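Local coordinates for protein acyl-CoA dehydrogenase (Slackia heliotrinireducens, PDB 4RM7) that belongs to the acyl-CoA dehydrogenase family, whose subunit joins helical N- and C-terminal domains to a middle beta domain, and is modelled as an assembly of four chains, at residues L52-N55 and V59-R62; Y124-S129 and F185-V190; G255-A260 and K328-V333. All coordinates share one frame; numbering follows the deposited sequence.

Contact 1: L52-N55 and V59-R62; sequences LDFN and VIHR
F54 turns one face of its ring to V59, and the two side chains cross at about a right angle. V59 CB sits over that face, 3.9 Å from the centroid of the F54 ring and 14° off its normal, a CH-pi contact. The valine branches straddle the near side of the ring: CG2 lies 3.7 Å from F54 CD1, while CG1 is 3.8 Å from F54 CE1. A beta-branched residue suits the place because both methyls start at CB and spread over a flat partner. The torsion that puts CG opposite the carbonyl carbon (chi1 -75°) lays the phenyl between V59 and L52, whose CB covers the opposite face. Both segments belong to the loop joining helices 43-50 and 70-84 in the helical N-terminal domain, and D53 forms an Asx turn within it: OD2 of D53 accepts from N55 N at 3.1 Å, the N-H arriving from above the carboxylate plane. N55 has a left-handed backbone, which asparagine tolerates well. I60 adds CG2, 4.4 Å from F54 CE2 and oblique to the ring. F54 also touches L15 of helix 10-26, and I60 packs on F49 and V50.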
# COMPACT_ATOMS: atom_id res chain seq x y z
N LEU A 52 11.73 9.45 -40.24
CA LEU A 52 11.86 8.05 -39.89
C LEU A 52 11.05 7.16 -40.80
O LEU A 52 9.99 7.55 -41.27
CB LEU A 52 11.41 7.83 -38.47
CG LEU A 52 12.49 7.74 -37.41
CD1 LEU A 52 11.85 7.59 -36.04
CD2 LEU A 52 13.41 6.58 -37.71
N ASP A 53 11.54 5.96 -41.03
CA ASP A 53 10.76 4.99 -41.76
C ASP A 53 9.90 4.28 -40.76
O ASP A 53 10.37 3.48 -39.99
CB ASP A 53 11.65 3.98 -42.47
CG ASP A 53 10.86 2.91 -43.19
OD1 ASP A 53 11.43 1.86 -43.53
OD2 ASP A 53 9.67 3.12 -43.44
N PHE A 54 8.61 4.54 -40.82
CA PHE A 54 7.69 4.04 -39.83
C PHE A 54 7.07 2.75 -40.31
O PHE A 54 6.12 2.26 -39.72
CB PHE A 54 6.64 5.08 -39.49
CG PHE A 54 7.16 6.19 -38.62
CD1 PHE A 54 7.52 5.95 -37.32
CD2 PHE A 54 7.29 7.46 -39.12
CE1 PHE A 54 8.00 6.96 -36.53
CE2 PHE A 54 7.77 8.48 -38.33
CZ PHE A 54 8.12 8.23 -37.03
N ASN A 55 7.60 2.21 -41.39
CA ASN A 55 7.17 0.92 -41.89
C ASN A 55 5.71 0.92 -42.25
O ASN A 55 5.01 -0.05 -42.05
CB ASN A 55 7.44 -0.17 -40.87
CG ASN A 55 7.54 -1.54 -41.49
OD1 ASN A 55 7.96 -1.68 -42.63
ND2 ASN A 55 7.16 -2.55 -40.74
N VAL A 59 1.94 6.98 -38.22
CA VAL A 59 2.45 7.55 -36.98
C VAL A 59 2.38 9.09 -36.97
O VAL A 59 1.90 9.69 -36.00
CB VAL A 59 3.90 7.09 -36.71
CG1 VAL A 59 4.47 7.83 -35.52
CG2 VAL A 59 3.92 5.61 -36.45
N ILE A 60 2.87 9.72 -38.03
CA ILE A 60 2.69 11.16 -38.19
C ILE A 60 1.72 11.50 -39.33
O ILE A 60 1.58 12.66 -39.69
CB ILE A 60 4.04 11.89 -38.43
CG1 ILE A 60 4.69 11.43 -39.72
CG2 ILE A 60 4.99 11.67 -37.27
CD1 ILE A 60 5.90 12.27 -40.08
N HIS A 61 1.07 10.49 -39.90
CA HIS A 61 0.07 10.70 -40.95
C HIS A 61 -1.03 9.66 -40.79
O HIS A 61 -0.82 8.66 -40.11
CB HIS A 61 0.71 10.62 -42.34
CG HIS A 61 0.86 9.22 -42.88
ND1 HIS A 61 1.75 8.30 -42.36
CD2 HIS A 61 0.27 8.61 -43.94
CE1 HIS A 61 1.68 7.18 -43.05
NE2 HIS A 61 0.79 7.34 -44.02
N ARG A 62 -2.20 9.89 -41.38
CA ARG A 62 -3.29 8.92 -41.27
C ARG A 62 -3.23 7.93 -42.41
O ARG A 62 -3.83 8.14 -43.46
CB ARG A 62 -4.66 9.62 -41.25
CG ARG A 62 -4.91 10.56 -40.07
CD ARG A 62 -6.13 11.45 -40.32
NE ARG A 62 -6.15 12.59 -39.41
CZ ARG A 62 -6.84 12.64 -38.26
NH1 ARG A 62 -6.78 13.74 -37.49
NH2 ARG A 62 -7.59 11.61 -37.89

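Contact 2: Y124-S129 and F185-V190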
# COMPACT_ATOMS: atom_id res chain seq x y z
N TYR A 124 3.24 26.26 -33.62
CA TYR A 124 2.21 26.71 -32.70
C TYR A 124 2.21 25.95 -31.39
O TYR A 124 2.76 24.87 -31.30
CB TYR A 124 0.84 26.64 -33.35
CG TYR A 124 0.40 25.26 -33.74
CD1 TYR A 124 -0.29 24.46 -32.85
CD2 TYR A 124 0.67 24.76 -34.99
CE1 TYR A 124 -0.70 23.20 -33.20
CE2 TYR A 124 0.26 23.49 -35.35
CZ TYR A 124 -0.42 22.72 -34.45
OH TYR A 124 -0.82 21.46 -34.80
N ALA A 125 1.63 26.55 -30.36
CA ALA A 125 1.49 25.91 -29.07
C ALA A 125 0.04 25.89 -28.62
O ALA A 125 -0.65 26.88 -28.75
CB ALA A 125 2.36 26.59 -28.04
N LEU A 126 -0.39 24.76 -28.09
CA LEU A 126 -1.77 24.53 -27.70
C LEU A 126 -2.08 25.17 -26.35
O LEU A 126 -1.40 24.89 -25.38
CB LEU A 126 -2.01 23.03 -27.65
CG LEU A 126 -3.39 22.42 -27.44
CD1 LEU A 126 -4.37 22.88 -28.52
CD2 LEU A 126 -3.25 20.91 -27.45
N ALA A 127 -3.09 26.03 -26.28
CA ALA A 127 -3.42 26.66 -25.00
C ALA A 127 -4.87 26.43 -24.60
O ALA A 127 -5.75 27.13 -25.09
CB ALA A 127 -3.12 28.15 -25.05
N ILE A 128 -5.10 25.48 -23.70
CA ILE A 128 -6.45 25.05 -23.36
C ILE A 128 -6.80 25.10 -21.87
O ILE A 128 -7.85 25.62 -21.49
CB ILE A 128 -6.69 23.62 -23.80
CG1 ILE A 128 -6.19 23.39 -25.22
CG2 ILE A 128 -8.16 23.30 -23.73
CD1 ILE A 128 -6.32 21.93 -25.62
N SER A 129 -5.94 24.54 -21.01
CA SER A 129 -6.24 24.46 -19.58
C SER A 129 -6.41 25.82 -18.91
O SER A 129 -5.68 26.76 -19.20
CB SER A 129 -5.14 23.69 -18.86
OG SER A 129 -4.87 22.45 -19.51
N PHE A 185 -18.23 27.08 -28.01
CA PHE A 185 -16.85 26.62 -28.10
C PHE A 185 -16.19 27.06 -29.41
O PHE A 185 -16.82 27.04 -30.46
CB PHE A 185 -16.79 25.11 -27.99
CG PHE A 185 -15.39 24.58 -27.97
CD1 PHE A 185 -14.86 23.95 -29.08
CD2 PHE A 185 -14.60 24.73 -26.84
CE1 PHE A 185 -13.56 23.47 -29.06
CE2 PHE A 185 -13.31 24.26 -26.82
CZ PHE A 185 -12.79 23.63 -27.93
N SER A 186 -14.92 27.44 -29.33
CA SER A 186 -14.20 27.92 -30.50
C SER A 186 -12.70 27.83 -30.32
O SER A 186 -12.20 27.92 -29.19
CB SER A 186 -14.58 29.37 -30.79
OG SER A 186 -14.02 30.23 -29.82
N PHE A 187 -11.99 27.65 -31.43
CA PHE A 187 -10.54 27.64 -31.43
C PHE A 187 -10.02 28.81 -32.24
O PHE A 187 -10.58 29.15 -33.28
CB PHE A 187 -9.99 26.32 -31.99
CG PHE A 187 -9.60 25.31 -30.94
CD1 PHE A 187 -8.49 25.52 -30.13
CD2 PHE A 187 -10.33 24.14 -30.78
CE1 PHE A 187 -8.12 24.59 -29.16
CE2 PHE A 187 -9.97 23.19 -29.82
CZ PHE A 187 -8.86 23.42 -29.01
N TRP A 188 -8.93 29.42 -31.77
CA TRP A 188 -8.33 30.57 -32.44
C TRP A 188 -6.82 30.42 -32.55
O TRP A 188 -6.13 30.21 -31.55
CB TRP A 188 -8.64 31.84 -31.66
CG TRP A 188 -10.09 32.13 -31.48
CD1 TRP A 188 -10.94 31.55 -30.59
CD2 TRP A 188 -10.86 33.10 -32.20
NE1 TRP A 188 -12.20 32.09 -30.72
CE2 TRP A 188 -12.17 33.05 -31.70
CE3 TRP A 188 -10.56 34.00 -33.23
CZ2 TRP A 188 -13.18 33.86 -32.19
CZ3 TRP A 188 -11.56 34.81 -33.71
CH2 TRP A 188 -12.86 34.74 -33.19
N MSE A 189 -6.29 30.55 -33.76
CA MSE A 189 -4.84 30.51 -33.96
C MSE A 189 -4.26 31.93 -33.85
O MSE A 189 -4.22 32.68 -34.83
CB MSE A 189 -4.50 29.89 -35.32
CG MSE A 189 -3.01 29.70 -35.57
SE MSE A 189 -2.17 28.46 -34.34
CE MSE A 189 -2.94 26.79 -34.95
N VAL A 190 -3.81 32.29 -32.65
CA VAL A 190 -3.40 33.66 -32.38
C VAL A 190 -1.90 33.85 -32.48
O VAL A 190 -1.14 33.18 -31.79
CB VAL A 190 -3.87 34.09 -30.98
CG1 VAL A 190 -3.49 35.54 -30.70
CG2 VAL A 190 -5.36 33.88 -30.84
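Y124 and M189 face each other from strands that run antiparallel but are not hydrogen-bonded partners, their CA atoms 8.1 Å apart, and the gap widens to 9.4 Å between I128 CA and F187 CA. Side chains alone bridge this distance. M189, a selenomethionine, leaves its backbone with CG anti to N and then bends at both chi2 (64°) and chi3 (70°), which curls the chain back and lowers CE over a face of the Y124 ring. CE is 4.1 Å from the Y124 ring centroid, a CH-pi contact; SE stands obliquely to the same ring and rests 3.7 Å from Y124 CB, completing a Met-aromatic pair. Methionine, of which selenomethionine is the analogue, has the flexibility to bring its terminal methyl over one face of an aromatic ring in this way, and the two side chains cross at about a right angle. Farther along, F187 meets two aliphatic tips: L126 CD1 lies 4.2 Å from F187 CE1, oblique to the ring, and I128 CD1 comes to the ring edge, 4.5 Å from F187 CZ. The intervening strand is 168-175, parallel to 124-127 and antiparallel to 184-191, and F187 packs on its L170 and S172; this is the beta sheet of the middle domain. The apolar layer is covered by helix 90-103 of the N-terminal domain, where the ring of F103 meets that of F187 with the planes at about 60°, Y124 and M189 both touch L100, L126 touches I99, and the Y124 hydroxyl is hydrogen-bonded to Q96 O.

Contact 3: G255-A260 and K328-V333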
# COMPACT_ATOMS: atom_id res chain seq x y z
N GLY A 255 7.58 3.62 -20.77
CA GLY A 255 8.90 3.63 -21.34
C GLY A 255 9.93 4.08 -20.34
O GLY A 255 10.96 3.42 -20.17
N GLU A 256 9.68 5.20 -19.67
CA GLU A 256 10.67 5.72 -18.74
C GLU A 256 10.84 4.74 -17.57
O GLU A 256 11.97 4.47 -17.15
CB GLU A 256 10.28 7.10 -18.23
CG GLU A 256 10.25 8.16 -19.30
CD GLU A 256 10.31 9.56 -18.71
OE1 GLU A 256 9.33 10.32 -18.84
OE2 GLU A 256 11.35 9.91 -18.12
N ALA A 257 9.72 4.24 -17.06
CA ALA A 257 9.74 3.26 -15.99
C ALA A 257 10.57 2.05 -16.40
O ALA A 257 11.36 1.50 -15.62
CB ALA A 257 8.29 2.83 -15.62
N GLN A 258 10.41 1.64 -17.64
CA GLN A 258 11.14 0.49 -18.14
C GLN A 258 12.65 0.77 -18.13
O GLN A 258 13.45 -0.15 -17.90
CB GLN A 258 10.65 0.14 -19.55
CG GLN A 258 11.34 -1.05 -20.15
CD GLN A 258 11.07 -2.31 -19.38
OE1 GLN A 258 9.95 -2.81 -19.38
NE2 GLN A 258 12.09 -2.85 -18.71
N ALA A 259 13.04 2.03 -18.37
CA ALA A 259 14.45 2.42 -18.40
C ALA A 259 15.05 2.34 -17.00
O ALA A 259 16.18 1.89 -16.82
CB ALA A 259 14.60 3.81 -18.97
N ALA A 260 14.28 2.79 -16.02
CA ALA A 260 14.65 2.69 -14.62
C ALA A 260 14.85 1.24 -14.18
O ALA A 260 15.75 0.92 -13.41
CB ALA A 260 13.61 3.36 -13.75
N LYS A 328 1.13 6.41 -11.51
CA LYS A 328 1.49 6.14 -10.12
C LYS A 328 2.36 4.88 -10.06
O LYS A 328 3.38 4.84 -9.36
CB LYS A 328 0.26 5.99 -9.25
CG LYS A 328 0.57 5.86 -7.78
CD LYS A 328 -0.65 5.40 -7.05
CE LYS A 328 -0.57 5.75 -5.58
NZ LYS A 328 -1.76 5.23 -4.85
N ALA A 329 1.98 3.85 -10.82
CA ALA A 329 2.78 2.63 -10.88
C ALA A 329 4.17 2.94 -11.41
O ALA A 329 5.16 2.43 -10.89
CB ALA A 329 2.12 1.60 -11.74
N ALA A 330 4.24 3.79 -12.43
CA ALA A 330 5.53 4.14 -13.00
C ALA A 330 6.42 4.82 -11.96
O ALA A 330 7.63 4.53 -11.88
CB ALA A 330 5.35 5.02 -14.21
N THR A 331 5.83 5.70 -11.15
CA THR A 331 6.58 6.42 -10.13
C THR A 331 7.13 5.46 -9.09
O THR A 331 8.26 5.62 -8.63
CB THR A 331 5.72 7.51 -9.45
OG1 THR A 331 5.19 8.39 -10.44
CG2 THR A 331 6.56 8.34 -8.50
N GLU A 332 6.35 4.45 -8.74
CA GLU A 332 6.76 3.47 -7.73
C GLU A 332 7.92 2.60 -8.24
O GLU A 332 8.88 2.32 -7.49
CB GLU A 332 5.56 2.60 -7.32
CG GLU A 332 4.44 3.42 -6.68
CD GLU A 332 3.20 2.61 -6.32
OE1 GLU A 332 3.15 1.39 -6.64
OE2 GLU A 332 2.29 3.20 -5.71
N VAL A 333 7.85 2.19 -9.51
CA VAL A 333 8.95 1.47 -10.12
C VAL A 333 10.24 2.30 -10.11
O VAL A 333 11.32 1.83 -9.70
CB VAL A 333 8.61 1.04 -11.56
CG1 VAL A 333 9.84 0.42 -12.24
CG2 VAL A 333 7.50 0.05 -11.52
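V333 reaches from helix 316-341 toward A257 on helix 234-270, and one of its methyls, CG1, makes the closest contact. CB comes first and stands back from the partner, 4.4 Å from A257 CB. CG1, held anti to the backbone N (chi1 174°), points to A257: it also stays 4.4 Å from A257 CB, but its closest approach is to A257 O, at 3.9 Å, so this methyl packs against the helix backbone as well as the alanine methyl. CG2, opposite the carbonyl carbon, branches away from A257 and stands 5.0 Å from its CB. A valine thus supplies bulk to a place where the facing side chain is a single methyl.

One turn earlier on helix 316-341, at A330, the same alanine meets the backbone at closer range. A257 CB meets A330 CB at 3.9 Å and lies 4.0 Å from A330 CA, while the two CA atoms are 5.2 Å apart. Alanine suits both positions because its lone methyl lets two backbones approach so nearly. No hydrogen bond crosses the interface; apart from the A257 carbonyl oxygen beside V333 CG1, apolar carbons make the contact. This close helix-to-helix contact belongs to the helical bundle that forms the C-terminal domain of the acyl-CoA dehydrogenase fold.

Neighbouring helices close round the pair. Helix 282-311 lies against V333 through K294 and M298, with K294 also forming a salt bridge to E332, and helix 351-362 presents C359 to A330. Q258 OE1 is hydrogen-bonded to R299 NH2 of helix 282-311, and Q258 NE2 to Y384 OH of a second subunit.

The three contacts follow one another along the chain, one in each family region, and none touches another. Contacts 1 and 2 have centres about 26 Å apart, with nearest atoms about 10 Å apart, and helix 90-103 serves both: I60 packs on its L94, whereas L126 and Y124 use I99 and L100. Contact 1 is likewise about 26 Å, centre to centre, from contact 3; helix 70-84 links them, its Q73 bonding the carbonyl of V59 while S81 and R82 touch E256 and Q258. Contacts 2 and 3 lie on opposite sides of the chain's centre, about 32 Å apart between centres (nearest atoms about 19 Å), in the beta domain and the C-terminal bundle.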